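PDB 4WA0: possible adhesin from Caldicellulosiruptor kronotskyensis, which probably mediates attachment of this extremely thermophilic bacterium to cellulose as a tapirin, the piece described here being its C-terminal beta-helix domain. Local coordinates for residues Phe13-Asn19 with Ser316-Asn322; Ile100-Met106 with Phe120-Lys126; Thr155-Ala161 with Ile176-Lys182; Pro257-Ile261 with Met339-Ile344; Asn21-Thr25 with Asp61-Arg67. All coordinates share one frame; numbering follows the deposited sequence. Where two conformers were deposited one is given.

Contact 1. Residues Phe13-Asn19 with Ser316-Asn322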
# COMPACT_ATOMS: atom_id res chain seq x y z
N PHE A 13 8.87 4.57 -2.19
CA PHE A 13 8.27 5.86 -2.49
C PHE A 13 8.24 6.04 -4.01
O PHE A 13 9.27 5.95 -4.69
CB PHE A 13 9.05 6.97 -1.82
CG PHE A 13 8.49 8.32 -2.09
CD1 PHE A 13 8.77 8.99 -3.30
CD2 PHE A 13 7.68 8.93 -1.14
CE1 PHE A 13 8.17 10.22 -3.53
CE2 PHE A 13 7.10 10.15 -1.38
CZ PHE A 13 7.36 10.79 -2.57
N SER A 14 7.08 6.30 -4.59
CA SER A 14 6.97 6.56 -6.01
C SER A 14 6.29 7.90 -6.26
O SER A 14 5.11 8.10 -5.90
CB SER A 14 6.14 5.44 -6.65
OG SER A 14 6.03 5.56 -8.07
N LYS A 15 6.99 8.79 -6.95
CA LYS A 15 6.43 10.14 -7.26
C LYS A 15 5.14 10.01 -8.04
O LYS A 15 4.17 10.71 -7.74
CB LYS A 15 7.42 11.07 -7.93
CG LYS A 15 6.83 12.42 -8.45
CD LYS A 15 7.94 13.24 -9.14
CE LYS A 15 7.57 13.66 -10.56
NZ LYS A 15 8.79 13.83 -11.44
N GLY A 16 5.12 9.14 -9.06
CA GLY A 16 4.03 8.92 -9.95
C GLY A 16 3.45 7.52 -9.71
O GLY A 16 3.68 6.90 -8.66
N ALA A 17 2.73 7.01 -10.69
CA ALA A 17 2.15 5.69 -10.65
C ALA A 17 3.17 4.58 -10.29
O ALA A 17 4.30 4.58 -10.76
CB ALA A 17 1.41 5.36 -11.94
N LEU A 18 2.72 3.63 -9.48
CA LEU A 18 3.58 2.52 -8.99
C LEU A 18 2.92 1.21 -9.39
O LEU A 18 1.78 0.94 -9.01
CB LEU A 18 3.77 2.62 -7.48
CG LEU A 18 4.37 1.34 -6.83
CD1 LEU A 18 5.80 1.02 -7.28
CD2 LEU A 18 4.41 1.42 -5.31
N ASN A 19 3.66 0.36 -10.12
CA ASN A 19 3.28 -0.99 -10.39
C ASN A 19 4.25 -1.94 -9.71
O ASN A 19 5.43 -1.99 -10.08
CB ASN A 19 3.29 -1.24 -11.88
CG ASN A 19 2.34 -0.30 -12.62
OD1 ASN A 19 1.23 -0.07 -12.23
ND2 ASN A 19 2.83 0.23 -13.74
N SER A 316 11.50 6.17 -6.33
CA SER A 316 11.44 6.61 -7.70
C SER A 316 10.97 8.05 -7.70
O SER A 316 10.01 8.41 -7.00
CB SER A 316 10.38 5.81 -8.43
OG SER A 316 9.87 6.55 -9.57
N LEU A 317 11.62 8.85 -8.53
CA LEU A 317 11.36 10.27 -8.61
C LEU A 317 11.06 10.63 -10.05
O LEU A 317 11.10 11.81 -10.38
CB LEU A 317 12.57 11.10 -8.09
CG LEU A 317 12.90 10.92 -6.60
CD1 LEU A 317 14.12 11.71 -6.21
CD2 LEU A 317 11.71 11.29 -5.78
N GLY A 318 10.68 9.62 -10.83
CA GLY A 318 10.21 9.74 -12.18
C GLY A 318 8.71 9.90 -12.33
O GLY A 318 7.98 10.13 -11.39
N SER A 319 8.21 9.80 -13.56
CA SER A 319 6.78 10.05 -13.78
C SER A 319 5.96 8.85 -13.48
O SER A 319 4.80 8.98 -13.12
CB SER A 319 6.46 10.53 -15.20
OG SER A 319 6.81 9.54 -16.12
N THR A 320 6.53 7.67 -13.63
CA THR A 320 5.86 6.43 -13.30
C THR A 320 6.97 5.44 -12.92
O THR A 320 8.16 5.68 -13.22
CB THR A 320 5.09 5.77 -14.46
OG1 THR A 320 6.00 5.42 -15.51
CG2 THR A 320 3.94 6.65 -15.03
N PHE A 321 6.59 4.32 -12.31
CA PHE A 321 7.57 3.45 -11.74
C PHE A 321 7.09 1.99 -11.76
O PHE A 321 5.99 1.73 -11.29
CB PHE A 321 7.82 3.86 -10.32
CG PHE A 321 8.86 3.07 -9.62
CD1 PHE A 321 10.05 2.79 -10.25
CD2 PHE A 321 8.71 2.69 -8.34
CE1 PHE A 321 11.03 2.07 -9.62
CE2 PHE A 321 9.68 2.00 -7.67
CZ PHE A 321 10.84 1.64 -8.33
N ASN A 322 7.90 1.09 -12.30
CA ASN A 322 7.64 -0.35 -12.26
C ASN A 322 8.78 -1.00 -11.56
O ASN A 322 10.01 -0.62 -11.85
CB ASN A 322 7.55 -0.92 -13.69
CG ASN A 322 6.44 -0.25 -14.52
OD1 ASN A 322 5.32 -0.57 -14.41
ND2 ASN A 322 6.79 0.84 -15.19
O HOH W 1 7.16 7.45 -10.03
O HOH W 2 1.48 8.90 -12.39
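Backbone hydrogen bonds tie Phe13-Asn19 to Ser316-Asn322 on both sides of a corner. Before it, Ser316 N gives a nearly straight bond to Phe13 O (2.8 Å), and Lys15 N returns one to Ser316 O. After it, Asn19 N reaches Phe321 O at 2.9 Å, while the bond from Phe321 N to Ala17 O is bent and weak. At the turn the chains stay close through a CA-H...O contact from Gly16 CA to Ser319 O, 3.3 Å long. This is parallel stacking of neighbouring coils in a beta-helix, here between coils almost 300 residues apart in sequence; the short strands 17-19 and 320-322 run within 8° of each other. Among side-chain bonds, Asn19 and Asn322, on adjacent coils, lie side by side, and Asn19 ND2 donates to Asn322 OD1 at 2.7 Å, with the oxygen in the plane of the Asn19 amide. Lys15 bends at its third torsion (126°) to bring NZ above the carbonyl plane of Leu317, 3.2 Å from its O. One water accepts from Gly16 N and lies within bonding distance of Ser14 OG, Ser316 OG and Gly318 O, bridging the two chains at the corner. In the apolar packing, Leu18 CD1 sits 3.5 Å from Phe321 CD2 on the face that also carries Ser14; Phe13, on the other side of its strand, stacks on Tyr32.

Contact 2. Residues Ile100-Met106 with Phe120-Lys126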
# COMPACT_ATOMS: atom_id res chain seq x y z
N ILE A 100 -8.76 3.09 7.13
CA ILE A 100 -8.76 3.12 5.65
C ILE A 100 -9.64 4.28 5.20
O ILE A 100 -10.75 4.45 5.75
CB ILE A 100 -9.18 1.77 5.03
CG1 ILE A 100 -9.17 1.82 3.49
CG2 ILE A 100 -10.55 1.23 5.52
CD1 ILE A 100 -9.13 0.50 2.81
N TYR A 101 -9.16 5.08 4.24
CA TYR A 101 -9.95 6.09 3.62
C TYR A 101 -9.94 5.83 2.14
O TYR A 101 -8.86 5.64 1.57
CB TYR A 101 -9.31 7.45 3.89
CG TYR A 101 -9.84 8.54 3.01
CD1 TYR A 101 -11.19 9.03 3.22
CD2 TYR A 101 -9.16 8.99 1.89
CE1 TYR A 101 -11.73 9.96 2.34
CE2 TYR A 101 -9.70 9.98 1.04
CZ TYR A 101 -10.97 10.44 1.26
OH TYR A 101 -11.50 11.41 0.40
N VAL A 102 -11.11 5.87 1.50
CA VAL A 102 -11.25 5.77 0.05
C VAL A 102 -12.13 6.93 -0.40
O VAL A 102 -13.29 7.05 0.02
CB VAL A 102 -11.83 4.43 -0.36
CG1 VAL A 102 -11.96 4.27 -1.84
CG2 VAL A 102 -10.95 3.26 0.09
N GLY A 103 -11.59 7.72 -1.34
CA GLY A 103 -12.28 8.91 -1.82
C GLY A 103 -13.41 8.61 -2.77
O GLY A 103 -14.39 9.35 -2.79
N GLN A 104 -13.28 7.58 -3.59
CA GLN A 104 -14.35 7.13 -4.49
C GLN A 104 -14.80 5.71 -4.01
O GLN A 104 -15.05 5.53 -2.85
CB GLN A 104 -13.90 7.24 -5.93
CG GLN A 104 -13.57 8.69 -6.31
CD GLN A 104 -12.95 8.90 -7.72
OE1 GLN A 104 -12.46 9.98 -8.03
NE2 GLN A 104 -13.01 7.92 -8.54
N GLU A 105 -14.98 4.79 -4.91
CA GLU A 105 -15.65 3.54 -4.59
C GLU A 105 -14.67 2.50 -4.06
O GLU A 105 -13.46 2.52 -4.46
CB GLU A 105 -16.26 3.03 -5.84
CG GLU A 105 -17.51 3.82 -6.19
CD GLU A 105 -18.48 2.89 -6.83
OE1 GLU A 105 -18.01 1.96 -7.54
OE2 GLU A 105 -19.70 3.03 -6.63
N MSE A 106 -15.09 1.75 -3.05
CA MSE A 106 -14.35 0.59 -2.54
C MSE A 106 -15.02 -0.62 -3.09
O MSE A 106 -16.16 -0.89 -2.74
CB MSE A 106 -14.30 0.51 -1.03
CG MSE A 106 -13.47 -0.71 -0.66
SE MSE A 106 -13.22 -0.92 1.29
CE MSE A 106 -13.13 0.94 1.98
N PHE A 120 -13.51 4.95 6.28
CA PHE A 120 -14.16 6.18 5.79
C PHE A 120 -14.20 6.12 4.32
O PHE A 120 -13.12 5.98 3.70
CB PHE A 120 -13.35 7.40 6.20
CG PHE A 120 -13.29 7.63 7.66
CD1 PHE A 120 -12.31 7.04 8.44
CD2 PHE A 120 -14.23 8.44 8.28
CE1 PHE A 120 -12.30 7.22 9.80
CE2 PHE A 120 -14.23 8.61 9.65
CZ PHE A 120 -13.28 7.98 10.40
N SER A 121 -15.40 6.18 3.73
CA SER A 121 -15.56 6.18 2.31
C SER A 121 -16.44 7.34 1.95
O SER A 121 -17.50 7.56 2.60
CB SER A 121 -16.18 4.90 1.78
OG SER A 121 -16.73 5.13 0.48
N ASP A 122 -16.06 8.06 0.91
CA ASP A 122 -16.83 9.22 0.43
C ASP A 122 -17.86 8.81 -0.62
O ASP A 122 -18.61 9.65 -1.12
CB ASP A 122 -15.92 10.37 -0.07
CG ASP A 122 -15.21 11.07 1.05
OD1 ASP A 122 -15.65 10.95 2.23
OD2 ASP A 122 -14.23 11.82 0.70
N SER A 123 -17.97 7.50 -0.87
CA SER A 123 -18.88 6.97 -1.87
C SER A 123 -19.39 5.59 -1.43
O SER A 123 -19.73 5.39 -0.25
CB SER A 123 -18.17 7.00 -3.25
OG SER A 123 -19.01 6.54 -4.30
N ASN A 124 -19.51 4.67 -2.35
CA ASN A 124 -20.04 3.36 -2.07
C ASN A 124 -18.94 2.38 -1.67
O ASN A 124 -17.78 2.44 -2.12
CB ASN A 124 -20.75 2.85 -3.30
CG ASN A 124 -21.73 3.87 -3.86
OD1 ASN A 124 -22.62 4.38 -3.14
ND2 ASN A 124 -21.62 4.10 -5.11
N VAL A 125 -19.38 1.37 -0.89
CA VAL A 125 -18.57 0.24 -0.52
C VAL A 125 -19.29 -1.03 -1.00
O VAL A 125 -20.37 -1.28 -0.54
CB VAL A 125 -18.22 0.17 0.97
CG1 VAL A 125 -17.42 -1.08 1.32
CG2 VAL A 125 -17.49 1.43 1.39
N LYS A 126 -18.74 -1.72 -1.98
CA LYS A 126 -19.36 -2.88 -2.65
C LYS A 126 -18.51 -4.13 -2.40
O LYS A 126 -17.32 -4.10 -2.72
CB LYS A 126 -19.51 -2.58 -4.11
CG LYS A 126 -20.20 -3.73 -4.77
CD LYS A 126 -20.35 -3.55 -6.24
CE LYS A 126 -20.84 -4.89 -6.81
NZ LYS A 126 -21.31 -4.66 -8.20
O HOH W 3 -13.46 12.36 -2.35
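Phe120 starts the pairing with Tyr101, its N bonded to Ile100 O at 2.9 Å and its O taking the N-H of Val102; these are parallel strands on successive coils of the beta-helix. Ser121 folds its hydroxyl back onto Ser123 N in an ST turn at the corner. At Asp122 the backbone N still bonds to Val102 O, and OD2 accepts from Tyr101 OH (2.8 Å). That hydroxyl lies above the carboxylate plane, the two flat groups being turned 74° apart, and a water links OD2 to Gly103 O. Ser123 sets CB against Gln104 O at 3.5 Å. Asn124 O accepts from the backbone N of Met106 (a selenomethionine), and its OD1 from Thr145 N on the following coil. Asn124 ND2 donates to the anti lone pair of Glu105 OE2, 2.7 Å away; OE1 of that glutamate is held by Gln107. Val125 CG2 meets Met106 CB at 4.1 Å on the inward face. Lys126 N resumes the ladder at Met106 O, 2.8 Å away and nearly straight at 176°.

Contact 3. Residues Thr155-Ala161 with Ile176-Lys182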
# COMPACT_ATOMS: atom_id res chain seq x y z
N THR A 155 -19.33 -7.94 9.01
CA THR A 155 -19.50 -8.06 10.47
C THR A 155 -19.18 -6.77 11.13
O THR A 155 -18.08 -6.23 10.94
CB THR A 155 -18.66 -9.19 11.05
OG1 THR A 155 -19.04 -10.42 10.44
CG2 THR A 155 -18.89 -9.35 12.52
N LEU A 156 -20.14 -6.24 11.91
CA LEU A 156 -19.92 -5.02 12.71
C LEU A 156 -19.60 -5.52 14.12
O LEU A 156 -20.46 -6.10 14.79
CB LEU A 156 -21.12 -4.03 12.62
CG LEU A 156 -21.61 -3.82 11.14
CD1 LEU A 156 -22.76 -2.79 11.14
CD2 LEU A 156 -20.47 -3.37 10.25
N LYS A 157 -18.36 -5.34 14.57
CA LYS A 157 -17.95 -5.97 15.84
C LYS A 157 -18.56 -5.23 17.03
O LYS A 157 -19.14 -4.16 16.94
CB LYS A 157 -16.42 -6.06 15.97
CG LYS A 157 -15.74 -6.76 14.79
CD LYS A 157 -15.94 -8.23 14.79
CE LYS A 157 -15.06 -8.90 15.83
NZ LYS A 157 -15.44 -10.34 15.91
N SER A 158 -18.39 -5.81 18.21
CA SER A 158 -19.08 -5.27 19.38
C SER A 158 -18.80 -3.80 19.67
O SER A 158 -17.64 -3.34 19.59
CB SER A 158 -18.84 -6.15 20.61
OG SER A 158 -17.48 -6.20 20.87
N ASN A 159 -19.89 -3.08 19.95
CA ASN A 159 -19.88 -1.64 20.25
C ASN A 159 -19.37 -0.73 19.18
O ASN A 159 -19.14 0.46 19.42
CB ASN A 159 -19.17 -1.43 21.58
CG ASN A 159 -19.85 -2.23 22.66
OD1 ASN A 159 -21.05 -2.03 22.89
ND2 ASN A 159 -19.16 -3.24 23.22
N SER A 160 -19.27 -1.26 17.94
CA SER A 160 -18.85 -0.44 16.80
C SER A 160 -19.98 0.55 16.49
O SER A 160 -21.09 0.43 17.04
CB SER A 160 -18.48 -1.32 15.58
OG SER A 160 -19.60 -2.06 15.16
N ALA A 161 -19.69 1.56 15.68
CA ALA A 161 -20.65 2.58 15.20
C ALA A 161 -20.44 2.70 13.71
O ALA A 161 -19.31 3.00 13.21
CB ALA A 161 -20.40 3.91 15.88
N ILE A 176 -23.82 -8.88 9.76
CA ILE A 176 -23.88 -9.37 11.13
C ILE A 176 -23.55 -8.26 12.10
O ILE A 176 -22.49 -7.59 11.94
CB ILE A 176 -22.90 -10.53 11.31
CG1 ILE A 176 -23.24 -11.63 10.30
CG2 ILE A 176 -22.94 -11.02 12.78
CD1 ILE A 176 -22.04 -12.31 9.67
N LEU A 177 -24.44 -8.01 13.08
CA LEU A 177 -24.13 -7.07 14.16
C LEU A 177 -23.83 -7.84 15.43
O LEU A 177 -24.58 -8.73 15.82
CB LEU A 177 -25.26 -6.14 14.48
CG LEU A 177 -25.48 -4.90 13.64
CD1 LEU A 177 -26.03 -5.31 12.30
CD2 LEU A 177 -26.38 -3.87 14.29
N GLU A 178 -22.64 -7.60 16.01
CA GLU A 178 -22.36 -8.20 17.33
C GLU A 178 -22.95 -7.32 18.41
O GLU A 178 -23.46 -6.20 18.17
CB GLU A 178 -20.86 -8.34 17.56
CG GLU A 178 -20.20 -9.27 16.58
CD GLU A 178 -18.70 -9.50 16.91
OE1 GLU A 178 -18.07 -8.71 17.71
OE2 GLU A 178 -18.21 -10.50 16.34
N ASN A 179 -22.88 -7.81 19.64
CA ASN A 179 -23.48 -7.09 20.79
C ASN A 179 -23.02 -5.64 20.90
O ASN A 179 -21.83 -5.36 20.88
CB ASN A 179 -23.04 -7.85 22.06
CG ASN A 179 -23.71 -7.37 23.31
OD1 ASN A 179 -23.21 -6.46 23.97
ND2 ASN A 179 -24.82 -7.96 23.64
N GLY A 180 -23.96 -4.72 21.03
CA GLY A 180 -23.71 -3.29 21.20
C GLY A 180 -23.28 -2.56 19.97
O GLY A 180 -23.12 -1.31 20.02
N ALA A 181 -23.17 -3.28 18.83
CA ALA A 181 -22.85 -2.57 17.59
C ALA A 181 -24.07 -1.66 17.26
O ALA A 181 -25.26 -1.99 17.60
CB ALA A 181 -22.59 -3.56 16.47
N LYS A 182 -23.80 -0.52 16.65
CA LYS A 182 -24.83 0.46 16.33
C LYS A 182 -24.74 0.74 14.83
O LYS A 182 -23.66 1.25 14.36
CB LYS A 182 -24.54 1.79 17.05
CG LYS A 182 -24.55 1.56 18.57
CD LYS A 182 -24.11 2.73 19.44
CE LYS A 182 -22.65 3.12 19.22
NZ LYS A 182 -21.75 1.98 19.59
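Leu156 N donates to Ile176 O at 2.7 Å and Leu156 O accepts from Glu178 N, two nearly straight bonds that put strands of adjacent beta-helix coils in parallel register. Each chain then makes a type II turn, Lys157-Ser160 and Glu178-Ala181, so one turn stacks on the other. Glu178 holds its carboxylate alongside Lys157 and uses both oxygens: OE2 takes Lys157 NZ in a salt bridge of 2.8 Å, and OE1 takes the backbone N of Ser158 on its anti side at 3.0 Å. Both donors stand 24° out of the carboxylate plane. The next turn amide, Asn159 N, finds Asn179 O at 3.1 Å. Within the turn Lys157-Ser160, Lys157 O is gripped twice, by Ser160 N and by Ser160 OG, the hydroxyl approaching on a lone pair in the carbonyl plane. From the neighbouring turn, Ala181 CB packs against Lys157 O and Ser160 OG, 3.6 Å from the hydroxyl. Glu178 O is satisfied inside its own turn by Ala181 N. Lys182 closes the far end by curling back through bends at its third and fourth torsions (-64° and -62°), which swing NZ back to the 157-160 turn, to a weak bond with Asn159 O. Ser160 O, finally, is held from opposite faces of its plane, by Lys182 N at 2.9 Å on one and by Lys182 NZ at 3.1 Å on the other.

Contact 4. Residues Pro257-Ile261 with Met339-Ile344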
# COMPACT_ATOMS: atom_id res chain seq x y z
N PRO A 257 27.92 -1.73 5.87
CA PRO A 257 27.90 -0.41 5.29
C PRO A 257 26.58 -0.09 4.61
O PRO A 257 25.74 -1.01 4.36
CB PRO A 257 29.00 -0.50 4.27
CG PRO A 257 28.96 -1.88 3.83
CD PRO A 257 28.68 -2.69 5.05
N GLN A 258 26.35 1.19 4.45
CA GLN A 258 25.20 1.67 3.73
C GLN A 258 25.67 2.14 2.39
O GLN A 258 26.77 2.69 2.25
CB GLN A 258 24.56 2.84 4.42
CG GLN A 258 24.12 2.56 5.82
CD GLN A 258 22.84 3.22 6.16
OE1 GLN A 258 22.23 3.89 5.32
NE2 GLN A 258 22.36 2.96 7.40
N ILE A 259 24.80 2.01 1.40
CA ILE A 259 25.14 2.65 0.08
C ILE A 259 23.86 3.11 -0.63
O ILE A 259 22.79 2.46 -0.51
CB ILE A 259 25.99 1.69 -0.72
CG1 ILE A 259 26.56 2.34 -2.02
CG2 ILE A 259 25.21 0.44 -1.05
CD1 ILE A 259 27.60 1.48 -2.68
N VAL A 260 23.94 4.28 -1.26
CA VAL A 260 22.89 4.71 -2.15
C VAL A 260 23.39 4.56 -3.60
O VAL A 260 24.50 5.00 -3.92
CB VAL A 260 22.30 6.09 -1.80
CG1 VAL A 260 23.36 7.15 -1.83
CG2 VAL A 260 21.14 6.46 -2.71
N ILE A 261 22.53 3.95 -4.43
CA ILE A 261 22.74 3.87 -5.87
C ILE A 261 21.76 4.76 -6.58
O ILE A 261 20.57 4.65 -6.32
CB ILE A 261 22.55 2.41 -6.32
CG1 ILE A 261 23.49 1.44 -5.59
CG2 ILE A 261 22.80 2.18 -7.79
CD1 ILE A 261 24.97 1.75 -5.57
N MSE A 339 16.04 2.92 7.62
CA MSE A 339 16.30 4.35 7.40
C MSE A 339 17.74 4.54 7.01
O MSE A 339 18.64 3.96 7.64
CB MSE A 339 16.02 5.15 8.68
CG MSE A 339 16.38 6.62 8.58
SE MSE A 339 14.90 7.64 7.75
CE MSE A 339 15.02 9.07 9.10
N PRO A 340 18.00 5.38 5.99
CA PRO A 340 19.43 5.66 5.73
C PRO A 340 20.09 6.35 6.89
O PRO A 340 19.41 7.05 7.68
CB PRO A 340 19.42 6.55 4.48
CG PRO A 340 18.02 6.72 4.07
CD PRO A 340 17.11 6.13 5.09
N SER A 341 21.40 6.17 6.99
CA SER A 341 22.22 6.84 7.99
C SER A 341 22.20 8.35 7.68
O SER A 341 21.93 8.77 6.57
CB SER A 341 23.63 6.36 7.96
OG SER A 341 24.21 6.65 6.70
N PRO A 342 22.64 9.17 8.64
CA PRO A 342 22.56 10.61 8.42
C PRO A 342 23.37 11.14 7.20
O PRO A 342 22.81 11.95 6.43
CB PRO A 342 22.92 11.21 9.77
CG PRO A 342 22.54 10.13 10.76
CD PRO A 342 22.79 8.82 10.07
N PRO A 343 24.58 10.59 6.97
CA PRO A 343 25.28 11.05 5.79
C PRO A 343 24.58 10.67 4.52
O PRO A 343 24.63 11.44 3.54
CB PRO A 343 26.63 10.37 5.89
CG PRO A 343 26.82 10.13 7.34
CD PRO A 343 25.46 9.82 7.87
N ILE A 344 23.98 9.47 4.48
CA ILE A 344 23.30 9.08 3.25
C ILE A 344 21.99 9.87 3.08
O ILE A 344 21.67 10.33 1.97
CB ILE A 344 22.98 7.55 3.29
CG1 ILE A 344 24.27 6.75 3.36
CG2 ILE A 344 22.10 7.21 2.12
CD1 ILE A 344 25.17 7.00 2.14
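Strand 258-261 and the chain entering helix 342-352 stay well apart, 7.3 Å from Gln258 CA to Pro340 CA and 7.0 Å from Val260 CA to Ile344 CA, so side chains rather than backbone pairing make the join. Gln258 reaches across to the turn before the helix. Its OE1 accepts from the backbone N of Ser341 at 2.9 Å, the donor lying well above the plane of the amide carbonyl (C=O...N angle 100°), and it also lies 3.3 Å from Pro340 CA. The bend at chi2 (-142°) brings the amide across to Ser341, with Gln258 CD 3.7 Å from Ser341 CB. NE2 turns instead to Gln254 OE1, which helps fix the rotation of the amide. Ser341 is the N-cap residue of the helix, and its OG is bonded to Asp251 OD2 on the edge strand. Further along, Ile344 and Val260 slide past each other in opposite directions, Ile344 CG2 resting 4.1 Å from Val260 CB, while Ile344 CG1 lies against Gln258 OE1. Within these two segments, then, one polar bond and one Val260-Ile344 contact join helix and strand, Ser341 OG to Asp251 adding a second polar tie, and the glutamine amide satisfies the N-H just ahead of the first helical turn.

Contact 5. Residues Asn21-Thr25 with Asp61-Arg67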
# COMPACT_ATOMS: atom_id res chain seq x y z
N ASN A 21 5.93 -5.64 -8.39
CA ASN A 21 6.19 -6.93 -8.94
C ASN A 21 5.38 -7.98 -8.18
O ASN A 21 4.80 -7.70 -7.12
CB ASN A 21 7.69 -7.27 -8.86
CG ASN A 21 8.27 -7.23 -7.45
OD1 ASN A 21 7.99 -6.34 -6.67
ND2 ASN A 21 9.18 -8.14 -7.17
N LYS A 22 5.26 -9.19 -8.76
CA LYS A 22 4.67 -10.33 -8.01
C LYS A 22 5.54 -10.84 -6.87
O LYS A 22 6.79 -10.71 -6.85
CB LYS A 22 4.46 -11.46 -8.99
CG LYS A 22 3.38 -11.05 -10.03
CD LYS A 22 3.27 -12.05 -11.12
CE LYS A 22 2.48 -11.60 -12.32
NZ LYS A 22 1.04 -11.45 -12.15
N ASN A 23 4.91 -11.36 -5.85
CA ASN A 23 5.66 -11.96 -4.69
C ASN A 23 6.58 -10.93 -4.01
O ASN A 23 7.73 -11.18 -3.74
CB ASN A 23 6.40 -13.17 -5.17
CG ASN A 23 5.45 -14.35 -5.55
OD1 ASN A 23 4.26 -14.44 -5.14
ND2 ASN A 23 5.96 -15.24 -6.32
N LEU A 24 6.05 -9.75 -3.81
CA LEU A 24 6.75 -8.68 -3.12
C LEU A 24 6.44 -8.81 -1.64
O LEU A 24 5.25 -8.81 -1.26
CB LEU A 24 6.26 -7.31 -3.65
CG LEU A 24 6.75 -6.05 -2.89
CD1 LEU A 24 8.27 -5.91 -2.97
CD2 LEU A 24 6.17 -4.74 -3.37
N THR A 25 7.50 -8.85 -0.80
CA THR A 25 7.36 -8.89 0.64
C THR A 25 8.00 -7.63 1.20
O THR A 25 9.16 -7.29 0.84
CB THR A 25 8.05 -10.12 1.27
OG1 THR A 25 7.60 -11.33 0.67
CG2 THR A 25 7.85 -10.15 2.77
N ASP A 61 -3.44 -13.77 -8.52
CA ASP A 61 -2.72 -14.53 -9.57
C ASP A 61 -2.67 -16.00 -9.05
O ASP A 61 -2.11 -16.28 -7.97
CB ASP A 61 -1.31 -14.01 -9.79
CG ASP A 61 -0.56 -14.72 -10.94
OD1 ASP A 61 -0.90 -15.84 -11.22
OD2 ASP A 61 0.39 -14.11 -11.49
N SER A 62 -3.35 -16.88 -9.78
CA SER A 62 -3.50 -18.28 -9.40
C SER A 62 -2.31 -19.19 -9.75
O SER A 62 -2.30 -20.37 -9.34
CB SER A 62 -4.75 -18.85 -10.02
OG SER A 62 -4.65 -18.79 -11.39
N ASP A 63 -1.34 -18.65 -10.47
CA ASP A 63 -0.09 -19.42 -10.76
C ASP A 63 0.42 -20.02 -9.46
O ASP A 63 0.45 -19.40 -8.39
CB ASP A 63 0.95 -18.57 -11.46
CG ASP A 63 2.10 -19.41 -12.06
OD1 ASP A 63 2.93 -19.94 -11.30
OD2 ASP A 63 2.11 -19.49 -13.31
N SER A 64 0.78 -21.28 -9.50
CA SER A 64 1.28 -21.94 -8.28
C SER A 64 2.59 -21.34 -7.71
O SER A 64 2.91 -21.59 -6.55
CB SER A 64 1.40 -23.45 -8.49
OG SER A 64 2.35 -23.67 -9.50
N ARG A 65 3.29 -20.52 -8.49
CA ARG A 65 4.50 -19.83 -8.03
C ARG A 65 4.16 -18.57 -7.31
O ARG A 65 5.05 -17.89 -6.81
CB ARG A 65 5.39 -19.52 -9.22
CG ARG A 65 6.02 -20.79 -9.82
CD ARG A 65 6.63 -20.53 -11.18
NE ARG A 65 5.66 -20.17 -12.15
CZ ARG A 65 5.94 -19.80 -13.38
NH1 ARG A 65 7.22 -19.76 -13.79
NH2 ARG A 65 4.97 -19.47 -14.21
N CYS A 66 2.86 -18.21 -7.36
CA CYS A 66 2.34 -17.03 -6.67
C CYS A 66 1.73 -17.47 -5.35
O CYS A 66 1.98 -18.58 -4.84
CB CYS A 66 1.37 -16.27 -7.54
SG CYS A 66 1.27 -14.47 -7.09
N ARG A 67 0.91 -16.62 -4.78
CA ARG A 67 0.43 -16.81 -3.40
C ARG A 67 -0.63 -15.76 -3.12
O ARG A 67 -1.00 -14.98 -3.99
CB ARG A 67 1.56 -16.71 -2.39
CG ARG A 67 2.17 -15.33 -2.28
CD ARG A 67 3.55 -15.33 -1.57
NE ARG A 67 4.03 -13.98 -1.55
CZ ARG A 67 5.16 -13.58 -1.03
NH1 ARG A 67 5.98 -14.48 -0.49
NH2 ARG A 67 5.48 -12.32 -1.03
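Asn23 sits in the left-handed region of the backbone (phi 60°, psi 44°) and aims its amide across at a long loop, donating from ND2 to Arg65 O at 2.8 Å. It stands at a corner of the beta-helix just before strand 24-27, and the loop, 61-67, bulges out between two strands of a later coil. A type I turn, Asp63-Cys66, and Asx turns at Asp61 and Asp63 shape that loop. Arg65 grips Asp63 side-on, NE on OD1 and NH2 on OD2. At the other end Lys22 NZ forms a salt bridge with Asp61 OD2 (2.8 Å) from the anti side, the two side chains crossing at about a right angle; Asp40 is a second partner for the lysine, and Tyr330 OH for the aspartate. Arg67 extends straight from CG to NE beside Asn23, whose CB lies over one face of the guanidinium, while NE bonds to Gly42 O. In that guanidinium plane, Arg67 NH2 donates to Thr25 OG1 at 2.9 Å.

Contacts 1, 2 and 3 join stacked coils by parallel backbone pairing, whereas contacts 4 and 5 rest on side chains reaching over wider gaps. Contacts 1 and 2 sit at corners between the same two beta-helix faces, their centres 24 Å apart, and each mixes buried apolar residues with polar side-chain bonds at the corner. Contact 3 lies at another corner, about 47 Å from contact 4 between centres, and is more exposed and more charged; contacts 3 and 5 reach the same third face. Contact 4, the most buried, fixes the C-terminal helix at the end near the magnesium site. Contact 5 holds an excursion loop by one salt bridge and hydrogen bonds from an asparagine amide and an arginine.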